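Local structure of endoribonuclease ToxN (Pectobacterium atrosepticum, 2XDB) at residues D19-S24 with F88-I93. The protein is the endoribonuclease toxin of a type III toxin-antitoxin system, cutting RNA within AAA(U/G) sequences and bound by its ToxI RNA antitoxin. Numbering follows the deposited sequence.
Sequences DKVPNS and FMIPII. With nucleotides of chain B.
Lys20 O approaches the Phe88 ring obliquely, 3.5 Å from CD2, while the base of U2 of chain B covers one face of that ring, its N3 sitting 3.3 Å above the ring plane and over its centre. The same carbonyl receives the uracil N3-H in a nearly straight bond (Lys20 O to N3 of U2 of chain B 2.8 Å, 176°), a bond and a stack that together would limit the base's rotation over the ring. CG of Phe88 is anti to its carbonyl carbon (chi1 -55°), which places the ring beside Lys20 O with one face to the uracil. The tightly packed part is the buried apolar patch: Pro22 CD rests on Phe88 O (3.4 Å) and on Ile90 CG2 (4.0 Å), which also meets Val21 CG2, and Ile11 and Leu153 add to it. The looser side is at partly exposed Lys20, whose CB and CG pass the ring at CE2 before the extended chain leads away. Adenine A1 of chain B is read by the loop backbone: its N6 donates to Asp19 O at 2.7 Å, and Asn23 N donates to its N7 at 3.0 Å. Loop 19-24 and segment 88-93 thus form a base-recognition pocket for the ToxI antitoxin, in a toxin whose sheet is consistent with an SH3-like fold.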
loop_
_atom_site.group_PDB
_atom_site.type_symbol
_atom_site.label_atom_id
_atom_site.label_comp_id
_atom_site.label_asym_id
_atom_site.label_seq_id
_atom_site.Cartn_x
_atom_site.Cartn_y
_atom_site.Cartn_z
ATOM N N ASP A 19 14.259 0.181 6.770
ATOM C CA ASP A 19 14.531 -0.553 5.544
ATOM C C ASP A 19 13.337 -1.400 5.124
ATOM O O ASP A 19 13.313 -1.937 4.022
ATOM C CB ASP A 19 15.772 -1.422 5.721
ATOM C CG ASP A 19 15.671 -2.325 6.927
ATOM O OD1 ASP A 19 16.205 -1.960 7.998
ATOM O OD2 ASP A 19 15.039 -3.395 6.809
ATOM N N LYS A 20 12.343 -1.511 5.998
ATOM C CA LYS A 20 11.116 -2.228 5.663
ATOM C C LYS A 20 10.236 -1.447 4.702
ATOM O O LYS A 20 9.329 -2.014 4.102
ATOM C CB LYS A 20 10.328 -2.597 6.914
ATOM C CG LYS A 20 10.881 -3.821 7.618
ATOM C CD LYS A 20 10.323 -3.948 9.012
ATOM C CE LYS A 20 11.183 -4.868 9.852
ATOM N NZ LYS A 20 10.809 -4.794 11.300
ATOM N N VAL A 21 10.495 -0.149 4.561
ATOM C CA VAL A 21 9.800 0.651 3.562
ATOM C C VAL A 21 9.897 -0.094 2.240
ATOM O O VAL A 21 10.954 -0.612 1.903
ATOM C CB VAL A 21 10.473 2.021 3.393
ATOM C CG1 VAL A 21 10.085 2.653 2.066
ATOM C CG2 VAL A 21 10.152 2.931 4.570
ATOM N N PRO A 22 8.798 -0.155 1.481
ATOM C CA PRO A 22 8.788 -0.990 0.271
ATOM C C PRO A 22 9.727 -0.538 -0.847
ATOM O O PRO A 22 9.841 0.665 -1.088
ATOM C CB PRO A 22 7.340 -0.904 -0.208
ATOM C CG PRO A 22 6.740 0.237 0.527
ATOM C CD PRO A 22 7.468 0.373 1.809
ATOM N N ASN A 23 10.374 -1.500 -1.514
ATOM C CA ASN A 23 11.126 -1.239 -2.740
ATOM C C ASN A 23 10.259 -0.594 -3.802
ATOM O O ASN A 23 9.160 -1.050 -4.060
ATOM C CB ASN A 23 11.697 -2.532 -3.316
ATOM C CG ASN A 23 12.723 -3.154 -2.421
ATOM O OD1 ASN A 23 13.168 -2.532 -1.456
ATOM N ND2 ASN A 23 13.101 -4.393 -2.719
ATOM N N SER A 24 10.765 0.455 -4.438
ATOM C CA SER A 24 9.968 1.197 -5.399
ATOM C C SER A 24 10.361 0.831 -6.819
ATOM O O SER A 24 9.520 0.792 -7.718
ATOM C CB SER A 24 10.123 2.703 -5.173
ATOM O OG SER A 24 9.252 3.446 -6.011
ATOM N N PHE A 88 3.452 -2.506 5.541
ATOM C CA PHE A 88 4.482 -1.632 4.994
ATOM C C PHE A 88 3.921 -0.367 4.379
ATOM O O PHE A 88 4.527 0.187 3.478
ATOM C CB PHE A 88 5.311 -2.362 3.953
ATOM C CG PHE A 88 5.903 -3.623 4.456
ATOM C CD1 PHE A 88 5.734 -4.809 3.764
ATOM C CD2 PHE A 88 6.613 -3.636 5.640
ATOM C CE1 PHE A 88 6.276 -5.982 4.241
ATOM C CE2 PHE A 88 7.161 -4.812 6.120
ATOM C CZ PHE A 88 6.985 -5.984 5.422
ATOM N N MET A 89 2.767 0.085 4.850
ATOM C CA MET A 89 2.244 1.380 4.437
ATOM C C MET A 89 3.156 2.487 4.966
ATOM O O MET A 89 3.886 2.279 5.940
ATOM C CB MET A 89 0.836 1.580 4.972
ATOM C CG MET A 89 0.765 1.636 6.481
ATOM S SD MET A 89 -0.932 1.814 7.036
ATOM C CE MET A 89 -0.674 1.919 8.805
ATOM N N ILE A 90 3.111 3.655 4.330
ATOM C CA ILE A 90 4.029 4.737 4.674
ATOM C C ILE A 90 3.367 6.110 4.619
ATOM O O ILE A 90 2.460 6.340 3.826
ATOM C CB ILE A 90 5.243 4.731 3.743
ATOM C CG1 ILE A 90 4.820 4.909 2.284
ATOM C CG2 ILE A 90 6.031 3.437 3.884
ATOM C CD1 ILE A 90 6.016 4.907 1.340
ATOM N N PRO A 91 3.798 7.027 5.487
ATOM C CA PRO A 91 3.202 8.358 5.392
ATOM C C PRO A 91 3.768 9.014 4.144
ATOM O O PRO A 91 4.913 8.731 3.806
ATOM C CB PRO A 91 3.722 9.052 6.640
ATOM C CG PRO A 91 5.033 8.377 6.922
ATOM C CD PRO A 91 4.882 6.959 6.480
ATOM N N ILE A 92 2.990 9.835 3.449
ATOM C CA ILE A 92 3.477 10.440 2.213
ATOM C C ILE A 92 3.372 11.955 2.209
ATOM O O ILE A 92 2.608 12.545 2.962
ATOM C CB ILE A 92 2.741 9.901 0.974
ATOM C CG1 ILE A 92 1.242 10.195 1.063
ATOM C CG2 ILE A 92 2.976 8.418 0.829
ATOM C CD1 ILE A 92 0.835 11.474 0.375
ATOM N N ILE A 93 4.172 12.565 1.351
ATOM C CA ILE A 93 4.109 13.982 1.038
ATOM C C ILE A 93 3.427 14.091 -0.327
ATOM O O ILE A 93 3.795 13.378 -1.263
ATOM C CB ILE A 93 5.531 14.528 0.909
ATOM C CG1 ILE A 93 6.250 14.454 2.243
ATOM C CG2 ILE A 93 5.528 15.943 0.415
ATOM C CD1 ILE A 93 7.713 14.819 2.131
ATOM P P U B 2 7.484 -10.665 0.039
ATOM O OP1 U B 2 7.201 -12.103 0.199
ATOM O OP2 U B 2 6.379 -9.731 -0.284
ATOM O "O5'" U B 2 8.255 -10.176 1.330
ATOM C "C5'" U B 2 9.349 -10.894 1.874
ATOM C "C4'" U B 2 9.924 -10.154 3.053
ATOM O "O4'" U B 2 10.538 -8.911 2.620
ATOM C "C3'" U B 2 8.911 -9.724 4.097
ATOM O "O3'" U B 2 8.591 -10.775 4.981
ATOM C "C2'" U B 2 9.614 -8.568 4.777
ATOM O "O2'" U B 2 10.594 -9.080 5.661
ATOM C "C1'" U B 2 10.339 -7.915 3.603
ATOM N N1 U B 2 9.616 -6.787 2.970
ATOM C C2 U B 2 9.730 -5.537 3.529
ATOM O O2 U B 2 10.377 -5.335 4.532
ATOM N N3 U B 2 9.050 -4.537 2.887
ATOM C C4 U B 2 8.287 -4.654 1.745
ATOM O O4 U B 2 7.735 -3.663 1.264
ATOM C C5 U B 2 8.225 -5.979 1.220
ATOM C C6 U B 2 8.877 -6.970 1.832
ATOM O "O5'" A B 1 7.390 -7.429 -2.763
ATOM C "C5'" A B 1 8.118 -8.368 -3.541
ATOM C "C4'" A B 1 9.338 -8.867 -2.805
ATOM O "O4'" A B 1 10.392 -7.869 -2.858
ATOM C "C3'" A B 1 9.146 -9.147 -1.324
ATOM O "O3'" A B 1 8.575 -10.421 -1.099
ATOM C "C2'" A B 1 10.560 -9.004 -0.773
ATOM O "O2'" A B 1 11.313 -10.180 -1.013
ATOM C "C1'" A B 1 11.140 -7.909 -1.663
ATOM N N9 A B 1 11.139 -6.575 -1.028
ATOM C C8 A B 1 10.510 -5.427 -1.436
ATOM N N7 A B 1 10.731 -4.401 -0.649
ATOM C C5 A B 1 11.567 -4.898 0.344
ATOM C C6 A B 1 12.171 -4.321 1.485
ATOM N N6 A B 1 12.033 -3.052 1.865
ATOM N N1 A B 1 12.944 -5.109 2.257
ATOM C C2 A B 1 13.097 -6.388 1.904
ATOM N N3 A B 1 12.589 -7.045 0.868
ATOM C C4 A B 1 11.825 -6.236 0.116
#